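Local coordinates for protein chorismate mutase (Burkholderia thailandensis, PDB 6CNZ) that probably catalyses the rearrangement of chorismate to prephenate, the step that leads toward phenylalanine and tyrosine, at residues L28-A31 and E32-A35; P44-P48 and P49-A53; N65-P69 and A70-T74; S140-A143 and R144-N148. All coordinates share one frame; numbering follows the deposited sequence.

In the fold
Followed from the N terminus, the four contacts come one after another; each joins neighbouring residues of the chain, and none nests in or crosses another. Interaction 1 spans the break between helix 15-29 and helix 31-41. Interaction 2 ends the loop after helix 31-41 and starts helix 48-64, its centre about 15 Å from that of interaction 1. Interaction 3 closes the turn between helix 48-64 and helix 69-96, on the far side of the chain's centre from interaction 1. Interaction 4 stays within helix 138-153, on the opposite side of the chain's centre from interaction 2. The first three thus handle successive helix junctions, the last the body of one helix.

Interaction 1: residues L28-A31 and E32-A35; sequences LALA and EPVA
The backbone of Leu30 and Ala31 runs into Glu32-Ala35 through helical bonds of i to i+4 spacing, Val34 N to Leu30 O at 3.2 Å and Ala35 N to Ala31 O at 2.8 Å, while the turn before them is irregular. There Glu32 N reaches Ala29 O only weakly, at 3.5 Å. Pro33, which would be the i+4 donor to Ala29 O, has no N-H, consistent with the break; its ring carbon CD lies 3.5 Å from that oxygen.

The ring of Pro33 also leans on the next carbonyl, with CG 3.3 Å from Leu30 O. Val34 closes on the same oxygen. Its CG1 stands anti to the backbone N (chi1 175°), which leaves CG2 beside the N and brings that methyl to 3.1 Å from Leu30 O. Leu30 O thus accepts from Val34 N and is flanked by carbons of two side chains. The apolar touch between the Leu30 and Pro33 side chains is slight, CD2 to CG at 4.4 Å. Glu32 plays little part with its carboxylate, because the chain bends at chi2 and leads away from Leu28-Ala31, toward Trp94 of helix 69-96.

Leu30 and Pro33 face helix 107-129, whereas Ala31 and Ala35 pack on helix 69-96. A nitrate ion, probably from the crystallisation liquor, lies about 4 Å from the Val34 side chain and may mark a pocket. The arrangement is a break between two consecutive helices of an all-helical chorismate mutase fold, with a proline in the first turn of the second.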
loop_
_atom_site.group_PDB
_atom_site.type_symbol
_atom_site.label_atom_id
_atom_site.label_comp_id
_atom_site.label_asym_id
_atom_site.label_seq_id
_atom_site.Cartn_x
_atom_site.Cartn_y
_atom_site.Cartn_z
ATOM N N LEU A 28 4.311 -6.644 1.611
ATOM C CA LEU A 28 5.343 -7.285 0.804
ATOM C C LEU A 28 6.198 -6.266 0.063
ATOM O O LEU A 28 7.384 -6.508 -0.165
ATOM C CB LEU A 28 4.691 -8.254 -0.187
ATOM C CG LEU A 28 5.592 -9.176 -0.991
ATOM C CD1 LEU A 28 6.564 -9.933 -0.056
ATOM C CD2 LEU A 28 4.747 -10.152 -1.854
ATOM N N ALA A 29 5.622 -5.128 -0.330
ATOM C CA ALA A 29 6.399 -4.142 -1.056
ATOM C C ALA A 29 7.486 -3.509 -0.192
ATOM O O ALA A 29 8.467 -2.990 -0.733
ATOM C CB ALA A 29 5.482 -3.049 -1.616
ATOM N N LEU A 30 7.325 -3.522 1.127
ATOM C CA LEU A 30 8.361 -3.012 2.013
ATOM C C LEU A 30 9.546 -3.972 2.128
ATOM O O LEU A 30 10.539 -3.630 2.775
ATOM C CB LEU A 30 7.760 -2.716 3.390
ATOM C CG LEU A 30 6.733 -1.581 3.469
ATOM C CD1 LEU A 30 5.914 -1.669 4.754
ATOM C CD2 LEU A 30 7.434 -0.231 3.399
ATOM N N ALA A 31 9.477 -5.152 1.499
ATOM C CA ALA A 31 10.628 -6.051 1.505
ATOM C C ALA A 31 11.771 -5.511 0.651
ATOM O O ALA A 31 12.941 -5.803 0.930
ATOM C CB ALA A 31 10.215 -7.460 1.040
ATOM N N GLU A 32 11.465 -4.718 -0.376
ATOM C CA GLU A 32 12.535 -4.111 -1.162
ATOM C C GLU A 32 13.396 -3.186 -0.307
ATOM O O GLU A 32 14.624 -3.365 -0.292
ATOM C CB GLU A 32 11.942 -3.392 -2.394
ATOM C CG GLU A 32 12.976 -2.969 -3.473
ATOM C CD GLU A 32 13.845 -1.761 -3.094
ATOM O OE1 GLU A 32 13.434 -0.928 -2.252
ATOM O OE2 GLU A 32 14.952 -1.633 -3.655
ATOM N N PRO A 33 12.849 -2.197 0.418
ATOM C CA PRO A 33 13.734 -1.381 1.266
ATOM C C PRO A 33 14.362 -2.154 2.422
ATOM O O PRO A 33 15.469 -1.803 2.848
ATOM C CB PRO A 33 12.822 -0.244 1.762
ATOM C CG PRO A 33 11.432 -0.704 1.562
ATOM C CD PRO A 33 11.501 -1.593 0.322
ATOM N N VAL A 34 13.713 -3.191 2.947
ATOM C CA VAL A 34 14.396 -4.067 3.900
ATOM C C VAL A 34 15.613 -4.696 3.235
ATOM O O VAL A 34 16.732 -4.640 3.758
ATOM C CB VAL A 34 13.437 -5.153 4.439
ATOM C CG1 VAL A 34 14.200 -6.119 5.337
ATOM C CG2 VAL A 34 12.262 -4.548 5.202
ATOM N N ALA A 35 15.406 -5.307 2.062
ATOM C CA ALA A 35 16.504 -5.947 1.349
ATOM C C ALA A 35 17.610 -4.949 1.056
ATOM O O ALA A 35 18.794 -5.235 1.273
ATOM C CB ALA A 35 15.996 -6.571 0.044
#

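Interaction 2: residues P44-P48 and P49-A53; sequences PISDP and PREAA
Charge comes first: the carboxylate of Asp47 meets the guanidinium of Arg50 in a salt bridge, OD2 to NE at 3.2 Å. The oxygen sits at the guanidinium edge, near its plane, yet NE approaches OD2 from above the carboxylate, and the two flat groups are turned 72° apart. Arg50 reaches back to it because its chain, extended through chi1 and chi2, bends at chi3 (-40°). The same arginine side chain is about 3 Å from a bound nitrate, and Arg112 of helix 107-129 is close by.

Among the hydrogen bonds, Asp47 N gives to Glu51 OE2 at 2.9 Å in a nearly straight line (169°), striking the oxygen from above the carboxylate plane. In return Glu51 N gives to Asp47 O, also at 2.9 Å. Asp47 is the N-cap of helix 48-64: its OD1 accepts, weakly, from Arg50 N at 3.5 Å, while OD2 is left to the guanidinium. A water rests 2.9 Å from Glu51 OE2 and near Ile45 O, linking the loop to the helix start. Glu51 OE1 turns to Lys84 in a long, weak ion pair.

Van der Waals contact includes two adjacent prolines. Pro48 and Pro49 lie side by side and point the same way, a closeness that follows largely from the peptide link between them. Across the Pro49 ring stands Asp47, whose OD1 is 3.3 Å from Pro49 CD.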
loop_
_atom_site.group_PDB
_atom_site.type_symbol
_atom_site.label_atom_id
_atom_site.label_comp_id
_atom_site.label_asym_id
_atom_site.label_seq_id
_atom_site.Cartn_x
_atom_site.Cartn_y
_atom_site.Cartn_z
ATOM N N PRO A 44 21.875 -10.467 7.753
ATOM C CA PRO A 44 21.205 -11.618 7.122
ATOM C C PRO A 44 19.714 -11.391 6.915
ATOM O O PRO A 44 19.025 -10.773 7.734
ATOM C CB PRO A 44 21.452 -12.764 8.109
ATOM C CG PRO A 44 21.745 -12.067 9.435
ATOM C CD PRO A 44 22.480 -10.814 9.053
ATOM N N ILE A 45 19.212 -11.931 5.799
ATOM C CA ILE A 45 17.785 -11.855 5.513
ATOM C C ILE A 45 16.987 -12.526 6.621
ATOM O O ILE A 45 15.956 -12.009 7.071
ATOM C CB ILE A 45 17.498 -12.471 4.130
ATOM C CG1 ILE A 45 17.996 -11.511 3.047
ATOM C CG2 ILE A 45 16.007 -12.782 3.950
ATOM C CD1 ILE A 45 17.993 -12.088 1.660
ATOM N N SER A 46 17.477 -13.658 7.114
ATOM C CA SER A 46 16.797 -14.376 8.174
ATOM C C SER A 46 17.188 -13.789 9.523
ATOM O O SER A 46 18.375 -13.589 9.805
ATOM C CB SER A 46 17.141 -15.866 8.097
ATOM O OG SER A 46 16.951 -16.515 9.337
ATOM N N ASP A 47 16.189 -13.535 10.365
ATOM C CA ASP A 47 16.397 -12.959 11.694
ATOM C C ASP A 47 15.527 -13.707 12.695
ATOM O O ASP A 47 14.485 -13.204 13.131
ATOM C CB ASP A 47 16.087 -11.461 11.680
ATOM C CG ASP A 47 16.488 -10.763 12.964
ATOM O OD1 ASP A 47 16.800 -11.453 13.968
ATOM O OD2 ASP A 47 16.496 -9.512 12.951
ATOM N N PRO A 48 15.955 -14.903 13.114
ATOM C CA PRO A 48 15.099 -15.792 13.943
ATOM C C PRO A 48 14.517 -15.103 15.168
ATOM O O PRO A 48 13.309 -15.226 15.419
ATOM C CB PRO A 48 16.050 -16.933 14.345
ATOM C CG PRO A 48 17.103 -16.945 13.294
ATOM C CD PRO A 48 17.259 -15.522 12.802
ATOM N N PRO A 49 15.313 -14.393 15.980
ATOM C CA PRO A 49 14.712 -13.785 17.179
ATOM C C PRO A 49 13.700 -12.690 16.867
ATOM O O PRO A 49 12.705 -12.563 17.594
ATOM C CB PRO A 49 15.926 -13.251 17.958
ATOM C CG PRO A 49 16.945 -13.012 16.943
ATOM C CD PRO A 49 16.753 -14.072 15.895
ATOM N N ARG A 50 13.900 -11.910 15.802
ATOM C CA ARG A 50 12.904 -10.896 15.463
ATOM C C ARG A 50 11.635 -11.533 14.914
ATOM O O ARG A 50 10.525 -11.071 15.205
ATOM C CB ARG A 50 13.466 -9.900 14.453
ATOM C CG ARG A 50 12.395 -8.960 13.876
ATOM C CD ARG A 50 13.004 -7.846 13.040
ATOM N NE ARG A 50 14.229 -7.343 13.655
ATOM C CZ ARG A 50 14.273 -6.367 14.562
ATOM N NH1 ARG A 50 13.150 -5.775 14.962
ATOM N NH2 ARG A 50 15.442 -5.986 15.073
ATOM N N GLU A 51 11.780 -12.594 14.119
ATOM C CA GLU A 51 10.613 -13.296 13.591
ATOM C C GLU A 51 9.784 -13.894 14.719
ATOM O O GLU A 51 8.569 -13.671 14.805
ATOM C CB GLU A 51 11.073 -14.372 12.601
ATOM C CG GLU A 51 11.781 -13.767 11.379
ATOM C CD GLU A 51 12.473 -14.790 10.469
ATOM O OE1 GLU A 51 12.047 -15.965 10.420
ATOM O OE2 GLU A 51 13.452 -14.402 9.790
ATOM N N ALA A 52 10.438 -14.643 15.613
ATOM C CA ALA A 52 9.742 -15.299 16.712
ATOM C C ALA A 52 9.045 -14.290 17.608
ATOM O O ALA A 52 7.967 -14.574 18.152
ATOM C CB ALA A 52 10.729 -16.143 17.525
ATOM N N ALA A 53 9.653 -13.118 17.785
ATOM C CA ALA A 53 9.005 -12.064 18.548
ATOM C C ALA A 53 7.758 -11.572 17.831
ATOM O O ALA A 53 6.700 -11.397 18.447
ATOM C CB ALA A 53 9.982 -10.915 18.783
HETATM O O HOH W 1 13.312 -11.693 8.652
#

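Interaction 3: residues N65-P69 and A70-T74; sequences NGVDP and AYART
Val67 is the first residue here to reach into the following helix: its CG1 sits 3.9 Å from Tyr71 CD2, at the edge of the ring and near its plane. CG1 lies anti to the backbone N (chi1 -168°), and the same methyl comes within 4.4 Å of Ala72 CB. Behind it the chain has just left helix 48-64. Gly66, with positive phi, is the C-prime residue of a Schellman motif, in which Val67 N bonds to Ala62 O and Gly66 N to Thr63 O.

Asp68 then opens helix 69-96 as its N-cap. Its OD2 accepts from Tyr71 N at 2.9 Å, the N-H arriving from above the carboxylate plane and bent to 145°. Tyr71 CB lies 3.4 Å from the same oxygen, and the side chains of Asp68 and Tyr71 stand at about a right angle to each other. The other oxygen, OD1, takes a short bond from a water at 2.6 Å. That water in turn accepts from Ala70 N, so a second amide of the first turn is served through solvent. A tight turn thus joins the two helices, the first terminated by the Schellman motif and the next N-capped by Asp68. Asp68 also contributes its carbonyl, O receiving Ala72 N at 3.1 Å.

Pro69 O accepts from Arg73 N at 2.9 Å, while the proline ring rests on Thr63 of helix 48-64. The long Arg73 side chain runs off to a salt bridge with Glu59, and Tyr71 OH, at the far end of the ring, hydrogen-bonds Val170 O.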
loop_
_atom_site.group_PDB
_atom_site.type_symbol
_atom_site.label_atom_id
_atom_site.label_comp_id
_atom_site.label_asym_id
_atom_site.label_seq_id
_atom_site.Cartn_x
_atom_site.Cartn_y
_atom_site.Cartn_z
ATOM N N ASN A 65 -8.424 -9.559 19.078
ATOM C CA ASN A 65 -9.317 -9.258 17.964
ATOM C C ASN A 65 -10.268 -10.400 17.615
ATOM O O ASN A 65 -10.916 -10.345 16.563
ATOM C CB ASN A 65 -8.509 -8.890 16.715
ATOM C CG ASN A 65 -7.689 -7.619 16.892
ATOM O OD1 ASN A 65 -8.168 -6.518 16.617
ATOM N ND2 ASN A 65 -6.439 -7.769 17.338
ATOM N N GLY A 66 -10.352 -11.440 18.442
ATOM C CA GLY A 66 -11.273 -12.527 18.157
ATOM C C GLY A 66 -10.870 -13.475 17.044
ATOM O O GLY A 66 -11.695 -14.287 16.617
ATOM N N VAL A 67 -9.626 -13.406 16.566
ATOM C CA VAL A 67 -9.114 -14.304 15.538
ATOM C C VAL A 67 -8.447 -15.500 16.198
ATOM O O VAL A 67 -7.711 -15.345 17.177
ATOM C CB VAL A 67 -8.112 -13.574 14.628
ATOM C CG1 VAL A 67 -7.813 -14.418 13.404
ATOM C CG2 VAL A 67 -8.653 -12.242 14.245
ATOM N N ASP A 68 -8.659 -16.686 15.632
ATOM C CA ASP A 68 -7.978 -17.899 16.092
ATOM C C ASP A 68 -6.460 -17.724 16.077
ATOM O O ASP A 68 -5.883 -17.484 15.003
ATOM C CB ASP A 68 -8.366 -19.083 15.217
ATOM C CG ASP A 68 -7.548 -20.314 15.520
ATOM O OD1 ASP A 68 -7.699 -20.861 16.626
ATOM O OD2 ASP A 68 -6.752 -20.735 14.661
ATOM N N PRO A 69 -5.776 -17.857 17.222
ATOM C CA PRO A 69 -4.341 -17.521 17.256
ATOM C C PRO A 69 -3.507 -18.323 16.272
ATOM O O PRO A 69 -2.559 -17.782 15.697
ATOM C CB PRO A 69 -3.943 -17.820 18.714
ATOM C CG PRO A 69 -5.213 -17.712 19.490
ATOM C CD PRO A 69 -6.309 -18.184 18.558
ATOM N N ALA A 70 -3.836 -19.598 16.052
ATOM C CA ALA A 70 -3.032 -20.403 15.136
ATOM C C ALA A 70 -3.247 -19.970 13.690
ATOM O O ALA A 70 -2.316 -19.991 12.879
ATOM C CB ALA A 70 -3.358 -21.887 15.321
ATOM N N TYR A 71 -4.473 -19.579 13.351
ATOM C CA TYR A 71 -4.759 -19.057 12.022
ATOM C C TYR A 71 -3.970 -17.783 11.754
ATOM O O TYR A 71 -3.392 -17.615 10.675
ATOM C CB TYR A 71 -6.251 -18.794 11.921
ATOM C CG TYR A 71 -6.755 -18.281 10.609
ATOM C CD1 TYR A 71 -6.506 -18.962 9.435
ATOM C CD2 TYR A 71 -7.536 -17.135 10.559
ATOM C CE1 TYR A 71 -6.995 -18.506 8.233
ATOM C CE2 TYR A 71 -8.040 -16.670 9.367
ATOM C CZ TYR A 71 -7.771 -17.363 8.202
ATOM O OH TYR A 71 -8.280 -16.904 7.006
ATOM N N ALA A 72 -3.929 -16.871 12.725
ATOM C CA ALA A 72 -3.152 -15.651 12.538
ATOM C C ALA A 72 -1.660 -15.952 12.493
ATOM O O ALA A 72 -0.940 -15.387 11.665
ATOM C CB ALA A 72 -3.465 -14.651 13.643
ATOM N N ARG A 73 -1.181 -16.854 13.356
ATOM C CA ARG A 73 0.245 -17.172 13.371
ATOM C C ARG A 73 0.684 -17.754 12.034
ATOM O O ARG A 73 1.661 -17.290 11.427
ATOM C CB ARG A 73 0.572 -18.150 14.505
ATOM C CG ARG A 73 2.062 -18.489 14.583
ATOM C CD ARG A 73 2.368 -19.691 15.486
ATOM N NE ARG A 73 3.817 -19.819 15.651
ATOM C CZ ARG A 73 4.520 -19.205 16.601
ATOM N NH1 ARG A 73 3.906 -18.439 17.493
ATOM N NH2 ARG A 73 5.833 -19.365 16.671
ATOM N N THR A 74 -0.044 -18.760 11.550
ATOM C CA THR A 74 0.264 -19.340 10.249
ATOM C C THR A 74 0.268 -18.279 9.155
ATOM O O THR A 74 1.179 -18.244 8.322
ATOM C CB THR A 74 -0.748 -20.434 9.916
ATOM O OG1 THR A 74 -0.587 -21.506 10.836
ATOM C CG2 THR A 74 -0.523 -20.957 8.501
HETATM O O HOH W 2 -5.543 -21.782 17.749
#

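Interaction 4: residues S140-A143 and R144-N148; sequences SRLA and RSIAN
Leu142 and Ile146, one helical turn apart on helix 138-153, form the tightly packed part of this contact, an i to i+4 apolar pair in a regular alpha helix. Leu142 CD1 meets Ile146 CD1 at 3.7 Å, the two side chains crossing at a slant. Ile146 CG1 is anti to its carbonyl carbon (chi1 -70°), which lays the branch back over the preceding turn, 3.4 Å from Leu142 O. That oxygen also takes Ile146 N at 2.9 Å. The pair continues into its surroundings, Leu142 touching Val170 and Ile146 touching Leu167; the Cys138-Cys171 disulfide ties the start of this helix to a residue near the C terminus.

Ser145, like Leu142, is buried, packed against Leu17, Thr18 and Val21 of helix 15-29. Its hydroxyl is satisfied within its own helix: OG gives to Arg141 O at 3.3 Å from above the carbonyl plane. Since Ser145 N binds the same oxygen at 3.0 Å, Arg141 O accepts two bonds from one residue.

The other side is looser and largely exposed in the assembly, though part of it meets a crystal neighbour. Ala143 and Ala147 add little beyond their backbone bond. Arg144 touches the preceding turn through CB, 3.3 Å from Ser140 O, before its chain bends at chi2 and leads outward. At Asn148 the helix meets the second subunit, whose Arg128 gives Asn148 O a weak hydrogen bond. Arg144 NE bonds to Asn148 OD1 at 3.1 Å, nearly straight at the N-H (174°) and in the guanidinium plane, but meets the oxygen from the side of its C=O bond.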
loop_
_atom_site.group_PDB
_atom_site.type_symbol
_atom_site.label_atom_id
_atom_site.label_comp_id
_atom_site.label_asym_id
_atom_site.label_seq_id
_atom_site.Cartn_x
_atom_site.Cartn_y
_atom_site.Cartn_z
ATOM N N SER A 140 -11.409 -19.936 -4.852
ATOM C CA SER A 140 -11.562 -19.273 -6.146
ATOM C C SER A 140 -11.784 -17.769 -5.986
ATOM O O SER A 140 -11.295 -16.977 -6.797
ATOM C CB SER A 140 -12.709 -19.888 -6.936
ATOM O OG SER A 140 -13.921 -19.650 -6.263
ATOM N N ARG A 141 -12.548 -17.360 -4.971
ATOM C CA ARG A 141 -12.724 -15.937 -4.719
ATOM C C ARG A 141 -11.396 -15.268 -4.358
ATOM O O ARG A 141 -11.067 -14.201 -4.889
ATOM C CB ARG A 141 -13.783 -15.750 -3.637
ATOM C CG ARG A 141 -15.151 -16.264 -4.114
ATOM C CD ARG A 141 -16.173 -16.321 -2.988
ATOM N NE ARG A 141 -16.305 -15.045 -2.298
ATOM C CZ ARG A 141 -16.993 -14.870 -1.175
ATOM N NH1 ARG A 141 -17.619 -15.893 -0.609
ATOM N NH2 ARG A 141 -17.050 -13.670 -0.613
ATOM N N LEU A 142 -10.595 -15.911 -3.504
ATOM C CA LEU A 142 -9.256 -15.403 -3.201
ATOM C C LEU A 142 -8.398 -15.305 -4.465
ATOM O O LEU A 142 -7.781 -14.263 -4.738
ATOM C CB LEU A 142 -8.579 -16.300 -2.167
ATOM C CG LEU A 142 -7.091 -15.999 -1.937
ATOM C CD1 LEU A 142 -6.870 -14.542 -1.494
ATOM C CD2 LEU A 142 -6.495 -16.971 -0.925
ATOM N N ALA A 143 -8.352 -16.386 -5.255
ATOM C CA ALA A 143 -7.539 -16.381 -6.468
ATOM C C ALA A 143 -7.982 -15.284 -7.422
ATOM O O ALA A 143 -7.148 -14.691 -8.121
ATOM C CB ALA A 143 -7.614 -17.751 -7.149
ATOM N N ARG A 144 -9.288 -14.999 -7.450
ATOM C CA ARG A 144 -9.819 -13.928 -8.279
ATOM C C ARG A 144 -9.356 -12.554 -7.784
ATOM O O ARG A 144 -9.002 -11.689 -8.594
ATOM C CB ARG A 144 -11.346 -14.015 -8.309
ATOM C CG ARG A 144 -12.045 -12.895 -9.071
ATOM C CD ARG A 144 -11.495 -12.787 -10.490
ATOM N NE ARG A 144 -11.977 -11.605 -11.208
ATOM C CZ ARG A 144 -13.157 -11.541 -11.811
ATOM N NH1 ARG A 144 -13.524 -10.437 -12.447
ATOM N NH2 ARG A 144 -13.969 -12.587 -11.771
ATOM N N SER A 145 -9.375 -12.327 -6.463
ATOM C CA SER A 145 -8.876 -11.062 -5.923
ATOM C C SER A 145 -7.393 -10.889 -6.216
ATOM O O SER A 145 -6.942 -9.792 -6.555
ATOM C CB SER A 145 -9.112 -10.980 -4.413
ATOM O OG SER A 145 -10.486 -11.097 -4.102
ATOM N N ILE A 146 -6.622 -11.964 -6.077
ATOM C CA ILE A 146 -5.185 -11.883 -6.315
ATOM C C ILE A 146 -4.903 -11.507 -7.760
ATOM O O ILE A 146 -4.069 -10.635 -8.050
ATOM C CB ILE A 146 -4.512 -13.211 -5.945
ATOM C CG1 ILE A 146 -4.522 -13.411 -4.419
ATOM C CG2 ILE A 146 -3.130 -13.239 -6.523
ATOM C CD1 ILE A 146 -4.155 -14.865 -4.009
ATOM N N ALA A 147 -5.588 -12.167 -8.692
ATOM C CA ALA A 147 -5.397 -11.846 -10.103
ATOM C C ALA A 147 -5.859 -10.428 -10.417
ATOM O O ALA A 147 -5.209 -9.720 -11.186
ATOM C CB ALA A 147 -6.147 -12.848 -10.976
ATOM N N ASN A 148 -7.012 -10.017 -9.879
ATOM C CA ASN A 148 -7.458 -8.645 -10.088
ATOM C C ASN A 148 -6.379 -7.666 -9.642
ATOM O O ASN A 148 -6.035 -6.721 -10.362
ATOM C CB ASN A 148 -8.753 -8.379 -9.317
ATOM C CG ASN A 148 -9.990 -8.928 -10.024
ATOM O OD1 ASN A 148 -9.962 -9.201 -11.231
ATOM N ND2 ASN A 148 -11.090 -9.086 -9.274
#